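Local coordinates for probable protein phosphatase 2C 50 (Oryza sativa subsp. japonica, PDB 5ZCG) that probably dephosphorylates serine and threonine residues of proteins as a magnesium-dependent PP2C phosphatase, and forms a complex with abscisic acid and a partner protein, at residues Arg10-Glu15 / Gly308-Ile313; Thr138-Gly143 / Gly218-Lys223; Val167-Lys172 / Asp240-Ile245. The protein carries 5 engineered substitutions. One frame throughout, in Å; residues are numbered along the deposited sequence.

Contact 1: Arg10-Glu15 / Gly308-Ile313. With MG (magnesium ion), chain E.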
loop_
_atom_site.group_PDB
_atom_site.type_symbol
_atom_site.label_atom_id
_atom_site.label_comp_id
_atom_site.label_asym_id
_atom_site.label_seq_id
_atom_site.Cartn_x
_atom_site.Cartn_y
_atom_site.Cartn_z
ATOM N N ARG A 10 15.584 -4.925 4.384
ATOM C CA ARG A 10 15.035 -3.667 4.864
ATOM C C ARG A 10 15.891 -2.483 4.431
ATOM O O ARG A 10 15.396 -1.350 4.395
ATOM C CB ARG A 10 14.896 -3.714 6.386
ATOM C CG ARG A 10 16.196 -3.491 7.139
ATOM C CD ARG A 10 16.034 -3.795 8.621
ATOM N NE ARG A 10 17.316 -3.793 9.319
ATOM C CZ ARG A 10 18.004 -2.694 9.616
ATOM N NH1 ARG A 10 17.533 -1.501 9.275
ATOM N NH2 ARG A 10 19.163 -2.786 10.253
ATOM N N GLY A 11 17.152 -2.727 4.081
ATOM C CA GLY A 11 18.003 -1.654 3.589
ATOM C C GLY A 11 18.300 -0.637 4.673
ATOM O O GLY A 11 18.524 -0.981 5.839
ATOM N N ARG A 12 18.304 0.635 4.289
ATOM C CA ARG A 12 18.551 1.682 5.271
ATOM C C ARG A 12 17.294 2.082 6.027
ATOM O O ARG A 12 17.357 2.987 6.864
ATOM C CB ARG A 12 19.175 2.918 4.611
ATOM C CG ARG A 12 18.886 3.082 3.135
ATOM C CD ARG A 12 19.685 4.234 2.541
ATOM N NE ARG A 12 21.123 4.047 2.695
ATOM C CZ ARG A 12 21.943 3.678 1.716
ATOM N NH1 ARG A 12 21.473 3.449 0.495
ATOM N NH2 ARG A 12 23.239 3.541 1.957
ATOM N N SER A 13 16.170 1.415 5.775
ATOM C CA SER A 13 14.959 1.680 6.529
ATOM C C SER A 13 14.993 0.913 7.846
ATOM O O SER A 13 15.639 -0.132 7.965
ATOM C CB SER A 13 13.718 1.295 5.720
ATOM O OG SER A 13 13.452 2.262 4.716
ATOM N N ALA A 14 14.278 1.445 8.838
ATOM C CA ALA A 14 14.315 0.878 10.182
ATOM C C ALA A 14 13.773 -0.549 10.196
ATOM O O ALA A 14 14.471 -1.490 10.590
ATOM C CB ALA A 14 13.524 1.766 11.143
ATOM N N GLU A 15 12.521 -0.732 9.781
ATOM C CA GLU A 15 11.896 -2.047 9.778
ATOM C C GLU A 15 11.570 -2.503 8.360
ATOM O O GLU A 15 11.421 -1.700 7.434
ATOM C CB GLU A 15 10.637 -2.060 10.653
ATOM C CG GLU A 15 10.962 -2.257 12.128
ATOM C CD GLU A 15 10.388 -1.173 13.015
ATOM O OE1 GLU A 15 10.943 -0.958 14.112
ATOM O OE2 GLU A 15 9.374 -0.553 12.630
ATOM N N GLY A 308 21.898 4.366 -3.637
ATOM C CA GLY A 308 21.310 5.289 -2.693
ATOM C C GLY A 308 19.859 5.052 -2.343
ATOM O O GLY A 308 19.236 5.947 -1.761
ATOM N N SER A 309 19.300 3.887 -2.674
ATOM C CA SER A 309 17.899 3.626 -2.359
ATOM C C SER A 309 17.677 3.676 -0.854
ATOM O O SER A 309 18.395 3.031 -0.087
ATOM C CB SER A 309 17.471 2.265 -2.906
ATOM O OG SER A 309 16.151 1.940 -2.487
ATOM N N GLU A 310 16.668 4.450 -0.440
ATOM C CA GLU A 310 16.316 4.600 0.968
ATOM C C GLU A 310 15.440 3.467 1.491
ATOM O O GLU A 310 15.392 3.242 2.706
ATOM C CB GLU A 310 15.567 5.922 1.179
ATOM C CG GLU A 310 16.421 7.187 1.236
ATOM C CD GLU A 310 17.621 7.077 2.160
ATOM O OE1 GLU A 310 17.455 6.630 3.315
ATOM O OE2 GLU A 310 18.728 7.464 1.737
ATOM N N ASP A 311 14.748 2.754 0.612
ATOM C CA ASP A 311 13.615 1.925 0.990
ATOM C C ASP A 311 14.009 0.467 1.216
ATOM O O ASP A 311 15.141 0.038 0.966
ATOM C CB ASP A 311 12.546 1.999 -0.101
ATOM C CG ASP A 311 11.158 1.742 0.416
ATOM O OD1 ASP A 311 11.005 1.249 1.554
ATOM O OD2 ASP A 311 10.209 2.025 -0.334
ATOM N N ASN A 312 13.036 -0.303 1.703
ATOM C CA ASN A 312 13.130 -1.749 1.597
ATOM C C ASN A 312 13.304 -2.114 0.129
ATOM O O ASN A 312 12.776 -1.447 -0.766
ATOM C CB ASN A 312 11.868 -2.428 2.142
ATOM C CG ASN A 312 11.519 -2.003 3.560
ATOM O OD1 ASN A 312 10.361 -2.098 3.974
ATOM N ND2 ASN A 312 12.514 -1.550 4.315
ATOM N N ILE A 313 14.063 -3.173 -0.123
ATOM C CA ILE A 313 14.324 -3.639 -1.476
ATOM C C ILE A 313 13.997 -5.122 -1.531
ATOM O O ILE A 313 14.507 -5.903 -0.723
ATOM C CB ILE A 313 15.785 -3.398 -1.905
ATOM C CG1 ILE A 313 16.170 -1.921 -1.739
ATOM C CG2 ILE A 313 15.986 -3.845 -3.348
ATOM C CD1 ILE A 313 17.681 -1.685 -1.657
HETATM MG MG MG E . 8.842 0.615 -1.223
HETATM O O HOH W 1 17.782 0.669 1.570
HETATM O O HOH W 2 10.018 -1.142 -1.199
HETATM O O HOH W 3 7.799 2.206 -1.176
HETATM O O HOH W 4 8.481 0.751 0.796
#
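The amide of Asn312, next in sequence to a magnesium ligand, reaches across to both ends of the loop 10-15: ND2 donates to Arg10 O at 2.9 Å and weakly to Glu15 O at 3.3 Å. The Arg10 oxygen lies close to the plane of this amide and accepts a second hydrogen bond, from Ser13 N, which closes a type II' beta turn. Gly11 has positive phi there, and a CB on it would clash with Asp311 O. Asn312 OD1 accepts from Glu17 N, so both ends of the amide are fixed. Beside it, Ser13 OG donates to Glu310 O at 3.0 Å. Arg12, bent at chi3 (59°), lays CG and CD against Ser309 O and turns NH1 back to that oxygen (3.2 Å), coming from above the carbonyl plane. A water joins Arg12 N to Ser309 O and Asp311 O. On the metal side, Asn312 N donates to Asp311 OD1 at 2.6 Å, on the anti side and tilted out of the carboxylate plane, while Asp311 OD2 binds magnesium at 2.2 Å. With Asp61 and Asp249, Asp311 completes the protein ligands of one magnesium in the two-metal aspartate centre typical of PP2C phosphatases.

Contact 2: Thr138-Gly143 / Gly218-Lys223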
loop_
_atom_site.group_PDB
_atom_site.type_symbol
_atom_site.label_atom_id
_atom_site.label_comp_id
_atom_site.label_asym_id
_atom_site.label_seq_id
_atom_site.Cartn_x
_atom_site.Cartn_y
_atom_site.Cartn_z
ATOM N N THR A 138 -5.799 -5.491 10.409
ATOM C CA THR A 138 -5.001 -4.436 11.026
ATOM C C THR A 138 -5.716 -3.101 10.824
ATOM O O THR A 138 -6.875 -3.057 10.398
ATOM C CB THR A 138 -3.576 -4.429 10.459
ATOM O OG1 THR A 138 -2.769 -3.498 11.195
ATOM C CG2 THR A 138 -3.583 -4.051 8.984
ATOM N N ALA A 139 -5.016 -2.009 11.131
ATOM C CA ALA A 139 -5.593 -0.671 11.106
ATOM C C ALA A 139 -5.948 -0.251 9.679
ATOM O O ALA A 139 -5.581 -0.897 8.694
ATOM C CB ALA A 139 -4.632 0.335 11.737
ATOM N N GLU A 140 -6.689 0.858 9.580
ATOM C CA GLU A 140 -7.240 1.277 8.298
ATOM C C GLU A 140 -6.228 1.988 7.405
ATOM O O GLU A 140 -6.478 2.119 6.200
ATOM C CB GLU A 140 -8.482 2.155 8.514
ATOM C CG GLU A 140 -8.286 3.495 9.181
ATOM C CD GLU A 140 -9.558 4.339 9.134
ATOM O OE1 GLU A 140 -10.577 3.849 8.603
ATOM O OE2 GLU A 140 -9.538 5.490 9.622
ATOM N N ASN A 141 -5.095 2.442 7.947
ATOM C CA ASN A 141 -4.068 3.102 7.148
ATOM C C ASN A 141 -2.881 2.188 6.861
ATOM O O ASN A 141 -1.764 2.669 6.644
ATOM C CB ASN A 141 -3.599 4.388 7.830
ATOM C CG ASN A 141 -3.021 4.143 9.208
ATOM O OD1 ASN A 141 -3.098 3.037 9.740
ATOM N ND2 ASN A 141 -2.448 5.185 9.802
ATOM N N VAL A 142 -3.099 0.876 6.845
ATOM C CA VAL A 142 -2.068 -0.090 6.489
ATOM C C VAL A 142 -2.439 -0.685 5.139
ATOM O O VAL A 142 -3.600 -1.044 4.911
ATOM C CB VAL A 142 -1.922 -1.184 7.560
ATOM C CG1 VAL A 142 -0.738 -2.090 7.242
ATOM C CG2 VAL A 142 -1.760 -0.556 8.943
ATOM N N GLY A 143 -1.454 -0.790 4.247
ATOM C CA GLY A 143 -1.710 -1.285 2.911
ATOM C C GLY A 143 -0.508 -1.988 2.321
ATOM O O GLY A 143 0.525 -2.172 2.974
ATOM N N GLY A 218 -5.758 -2.952 0.896
ATOM C CA GLY A 218 -5.839 -2.343 2.211
ATOM C C GLY A 218 -6.160 -0.867 2.098
ATOM O O GLY A 218 -6.891 -0.473 1.185
ATOM N N ASP A 219 -5.615 -0.042 2.995
ATOM C CA ASP A 219 -5.813 1.411 2.959
ATOM C C ASP A 219 -7.297 1.771 2.859
ATOM O O ASP A 219 -7.702 2.611 2.051
ATOM C CB ASP A 219 -5.041 2.043 1.799
ATOM C CG ASP A 219 -3.540 1.875 1.928
ATOM O OD1 ASP A 219 -3.001 2.155 3.016
ATOM O OD2 ASP A 219 -2.900 1.465 0.935
ATOM N N ARG A 220 -8.122 1.124 3.686
ATOM C CA ARG A 220 -9.558 1.380 3.599
ATOM C C ARG A 220 -9.926 2.810 3.976
ATOM O O ARG A 220 -11.036 3.243 3.651
ATOM C CB ARG A 220 -10.345 0.391 4.462
ATOM C CG ARG A 220 -10.096 0.452 5.961
ATOM C CD ARG A 220 -10.736 -0.759 6.644
ATOM N NE ARG A 220 -10.489 -0.819 8.085
ATOM C CZ ARG A 220 -9.525 -1.538 8.658
ATOM N NH1 ARG A 220 -8.691 -2.261 7.920
ATOM N NH2 ARG A 220 -9.392 -1.529 9.977
ATOM N N TYR A 221 -9.024 3.566 4.617
ATOM C CA TYR A 221 -9.336 4.959 4.910
ATOM C C TYR A 221 -9.253 5.848 3.679
ATOM O O TYR A 221 -9.743 6.981 3.726
ATOM C CB TYR A 221 -8.412 5.501 6.005
ATOM C CG TYR A 221 -7.018 5.876 5.539
ATOM C CD1 TYR A 221 -6.183 4.937 4.943
ATOM C CD2 TYR A 221 -6.529 7.163 5.717
ATOM C CE1 TYR A 221 -4.905 5.276 4.530
ATOM C CE2 TYR A 221 -5.253 7.510 5.305
ATOM C CZ TYR A 221 -4.446 6.562 4.716
ATOM O OH TYR A 221 -3.179 6.898 4.304
ATOM N N LEU A 222 -8.682 5.356 2.580
ATOM C CA LEU A 222 -8.559 6.126 1.350
ATOM C C LEU A 222 -9.516 5.653 0.265
ATOM O O LEU A 222 -9.387 6.075 -0.892
ATOM C CB LEU A 222 -7.114 6.087 0.845
ATOM C CG LEU A 222 -6.180 7.011 1.628
ATOM C CD1 LEU A 222 -4.741 6.878 1.163
ATOM C CD2 LEU A 222 -6.647 8.451 1.505
ATOM N N LYS A 223 -10.465 4.787 0.606
ATOM C CA LYS A 223 -11.484 4.403 -0.355
ATOM C C LYS A 223 -12.520 5.520 -0.475
ATOM O O LYS A 223 -12.761 6.254 0.486
ATOM C CB LYS A 223 -12.163 3.103 0.076
ATOM C CG LYS A 223 -11.285 1.871 -0.108
ATOM C CD LYS A 223 -11.975 0.601 0.371
ATOM C CE LYS A 223 -10.983 -0.549 0.521
ATOM N NZ LYS A 223 -10.059 -0.662 -0.645
HETATM O O HOH W 5 -1.677 4.479 4.181
#
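Arg220 meets the 138-143 loop end-on, with NH2 and NH1 both donating to Thr138 O, at 3.0 and 3.2 Å. The oxygen lies at the edge of the guanidinium, near its plane, and one face of the group rests on Glu140, whose CA sits over its centre. Glu140 CB also packs on Arg220 CG at 3.5 Å. The extended arginine chain starts with CG between the backbone N and carbonyl carbon (chi1 64°), which carries it alongside Glu140.

Next to it, Tyr221 is clamped: Asn141 CB makes a CH-pi contact over one ring face, 3.9 Å from the centroid, and Leu222 CG covers the other. The carboxylate of Glu140 passes across Tyr221 CB. Outside the two loops, a basic side chain of the partner protein forms a salt bridge with Glu140 OE1, and the backbone of that protein accepts from Asn141 ND2. At the far end of the ring, Tyr221 OH donates to a water that gives its own protons to Asn141 O and Asp219 OD1.

Backbone bonds set this shell in place. Asp219 N donates to Val142 O at 3.0 Å and Tyr221 N weakly to Glu140 O, while Gly143 and Gly218 form an antiparallel, non-hydrogen-bonded pair, CA to CA 4.3 Å. A CB on Gly143 would run into Asp219 OD2. That oxygen is held by Ser216 and by His63, close in sequence to metal-binding Asp61 and Gly62. The two loops thus continue the pairing of strand 143-151 with the short strand 217-218 in a PP2C sheet, and form part of a surface used for docking another protein.

Contact 3: Val167-Lys172 / Asp240-Ile245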
loop_
_atom_site.group_PDB
_atom_site.type_symbol
_atom_site.label_atom_id
_atom_site.label_comp_id
_atom_site.label_asym_id
_atom_site.label_seq_id
_atom_site.Cartn_x
_atom_site.Cartn_y
_atom_site.Cartn_z
ATOM N N VAL A 167 9.128 -6.629 -14.849
ATOM C CA VAL A 167 9.698 -6.383 -16.165
ATOM C C VAL A 167 10.143 -7.717 -16.745
ATOM O O VAL A 167 10.647 -8.585 -16.022
ATOM C CB VAL A 167 10.874 -5.382 -16.101
ATOM C CG1 VAL A 167 11.434 -5.116 -17.492
ATOM C CG2 VAL A 167 10.423 -4.080 -15.461
ATOM N N LEU A 168 9.916 -7.897 -18.039
ATOM C CA LEU A 168 10.393 -9.062 -18.762
ATOM C C LEU A 168 11.616 -8.669 -19.578
ATOM O O LEU A 168 11.654 -7.596 -20.183
ATOM C CB LEU A 168 9.296 -9.618 -19.672
ATOM C CG LEU A 168 9.710 -10.504 -20.845
ATOM C CD1 LEU A 168 10.006 -11.909 -20.357
ATOM C CD2 LEU A 168 8.626 -10.516 -21.917
ATOM N N CYS A 169 12.631 -9.517 -19.560
ATOM C CA CYS A 169 13.794 -9.337 -20.417
ATOM C C CYS A 169 13.591 -10.241 -21.623
ATOM O O CYS A 169 13.598 -11.467 -21.491
ATOM C CB CYS A 169 15.090 -9.660 -19.676
ATOM S SG CYS A 169 16.582 -9.296 -20.632
ATOM N N ARG A 170 13.358 -9.642 -22.788
ATOM C CA ARG A 170 13.112 -10.386 -24.016
ATOM C C ARG A 170 14.072 -9.878 -25.075
ATOM O O ARG A 170 14.098 -8.678 -25.359
ATOM C CB ARG A 170 11.660 -10.226 -24.480
ATOM C CG ARG A 170 11.385 -10.779 -25.868
ATOM C CD ARG A 170 9.890 -10.866 -26.127
ATOM N NE ARG A 170 9.256 -11.897 -25.314
ATOM C CZ ARG A 170 7.940 -12.099 -25.257
ATOM N NH1 ARG A 170 7.121 -11.335 -25.967
ATOM N NH2 ARG A 170 7.444 -13.061 -24.491
ATOM N N GLY A 171 14.838 -10.790 -25.665
ATOM C CA GLY A 171 15.869 -10.387 -26.604
ATOM C C GLY A 171 16.828 -9.400 -25.977
ATOM O O GLY A 171 17.204 -8.409 -26.614
ATOM N N LYS A 172 17.189 -9.634 -24.710
ATOM C CA LYS A 172 18.043 -8.756 -23.903
ATOM C C LYS A 172 17.549 -7.308 -23.917
ATOM O O LYS A 172 18.330 -6.367 -23.755
ATOM C CB LYS A 172 19.523 -8.866 -24.305
ATOM C CG LYS A 172 19.959 -8.231 -25.617
ATOM C CD LYS A 172 21.280 -8.826 -26.088
ATOM C CE LYS A 172 21.777 -8.146 -27.351
ATOM N NZ LYS A 172 22.045 -6.700 -27.131
ATOM N N ASP A 240 13.034 -15.627 -27.281
ATOM C CA ASP A 240 14.074 -14.747 -26.764
ATOM C C ASP A 240 13.877 -14.353 -25.302
ATOM O O ASP A 240 14.563 -13.442 -24.827
ATOM C CB ASP A 240 14.169 -13.492 -27.636
ATOM C CG ASP A 240 12.813 -13.018 -28.125
ATOM O OD1 ASP A 240 11.785 -13.545 -27.646
ATOM O OD2 ASP A 240 12.772 -12.121 -28.993
ATOM N N ASP A 241 12.976 -15.012 -24.578
ATOM C CA ASP A 241 12.795 -14.706 -23.164
ATOM C C ASP A 241 14.034 -15.095 -22.368
ATOM O O ASP A 241 14.531 -16.221 -22.480
ATOM C CB ASP A 241 11.575 -15.435 -22.607
ATOM C CG ASP A 241 10.272 -14.942 -23.201
ATOM O OD1 ASP A 241 10.208 -13.764 -23.617
ATOM O OD2 ASP A 241 9.308 -15.737 -23.242
ATOM N N ASP A 242 14.541 -14.156 -21.569
ATOM C CA ASP A 242 15.655 -14.401 -20.662
ATOM C C ASP A 242 15.161 -14.637 -19.237
ATOM O O ASP A 242 15.443 -15.678 -18.638
ATOM C CB ASP A 242 16.639 -13.225 -20.708
ATOM C CG ASP A 242 17.154 -12.951 -22.108
ATOM O OD1 ASP A 242 17.934 -13.773 -22.636
ATOM O OD2 ASP A 242 16.764 -11.913 -22.684
ATOM N N CYS A 243 14.430 -13.676 -18.678
ATOM C CA CYS A 243 14.049 -13.750 -17.275
ATOM C C CYS A 243 12.954 -12.732 -16.992
ATOM O O CYS A 243 12.685 -11.830 -17.791
ATOM C CB CYS A 243 15.253 -13.493 -16.360
ATOM S SG CYS A 243 16.135 -11.952 -16.722
ATOM N N LEU A 244 12.344 -12.887 -15.821
ATOM C CA LEU A 244 11.372 -11.960 -15.264
ATOM C C LEU A 244 11.970 -11.310 -14.027
ATOM O O LEU A 244 12.648 -11.978 -13.240
ATOM C CB LEU A 244 10.073 -12.673 -14.868
ATOM C CG LEU A 244 9.038 -13.017 -15.934
ATOM C CD1 LEU A 244 7.837 -13.668 -15.276
ATOM C CD2 LEU A 244 8.628 -11.784 -16.709
ATOM N N ILE A 245 11.699 -10.020 -13.845
ATOM C CA ILE A 245 12.156 -9.274 -12.677
ATOM C C ILE A 245 10.932 -8.674 -11.998
ATOM O O ILE A 245 10.293 -7.766 -12.545
ATOM C CB ILE A 245 13.164 -8.177 -13.044
ATOM C CG1 ILE A 245 14.431 -8.789 -13.648
ATOM C CG2 ILE A 245 13.497 -7.330 -11.817
ATOM C CD1 ILE A 245 15.111 -7.888 -14.659
#
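Two strands of the five-stranded antiparallel PP2C sheet, 165-170 and 241-247, pair here, with an irregularity consistent with a classic beta bulge at Asp242 and Cys243, opposite Cys169. Cys169 N donates to Cys243 O, nearly straight at 175°, and Cys169 O accepts from Asp242 N; beyond the bulge Val167 N donates to Ile245 O and Ile245 N to Val167 O, each at 2.8 Å. Val167, Cys169, Cys243 and Ile245 share one face, where helices 249-252 and 257-274 supply packing partners. On the other, Leu168 CB meets Leu244 CD2 at 3.7 Å.

Arg170, also on the leucine side, lies beside Asp241 and grips one oxygen side-on: NE reaches OD1 at 2.7 Å and NH2 reaches the same atom at 3.0 Å, on its syn lone pair. The bend at chi3 (-69°) turns the guanidinium to the carboxylate, while Leu168 CD2 lies on one of its faces. NH2 also donates to Pro236 O, and Asp241 OD2 accepts from Ala238 N. With an alanine here instead of Arg170, Asp241 OD1 would probably lose both its guanidinium donors and Asp240 its nearby positive charge. Where the strand turns, Gly171 N donates to Asp240 O and Lys172 N to Asp242 OD2. Asp240 OD1 is buried without a hydrogen-bonding partner, 3.8 Å from Arg170 NE and well out of the guanidinium plane, so this long salt bridge probably acts through charge alone, with no N-H aimed at the oxygen.

How the contacts relate
Contacts 2 and 3 are both nested along the chain inside the loop that contact 1 closes, and their own segments alternate. Contact 1 supplies a metal ligand directly, and the side chain of Asp311 comes within about 4 Å of a second magnesium ion. Contact 2 flanks the same centre: Gly143 approaches a magnesium ion to about 9 Å and the side chain of Asn141 approaches abscisic acid to about 8 Å, while the centres of contacts 1 and 2 are 22 Å apart. Contact 3 lies across the chain's centre from contact 2, 35 Å between centres. Its strand 241-247 nevertheless pairs with strand 313-319, which begins at contact 1, and leads toward metal-binding Asp249.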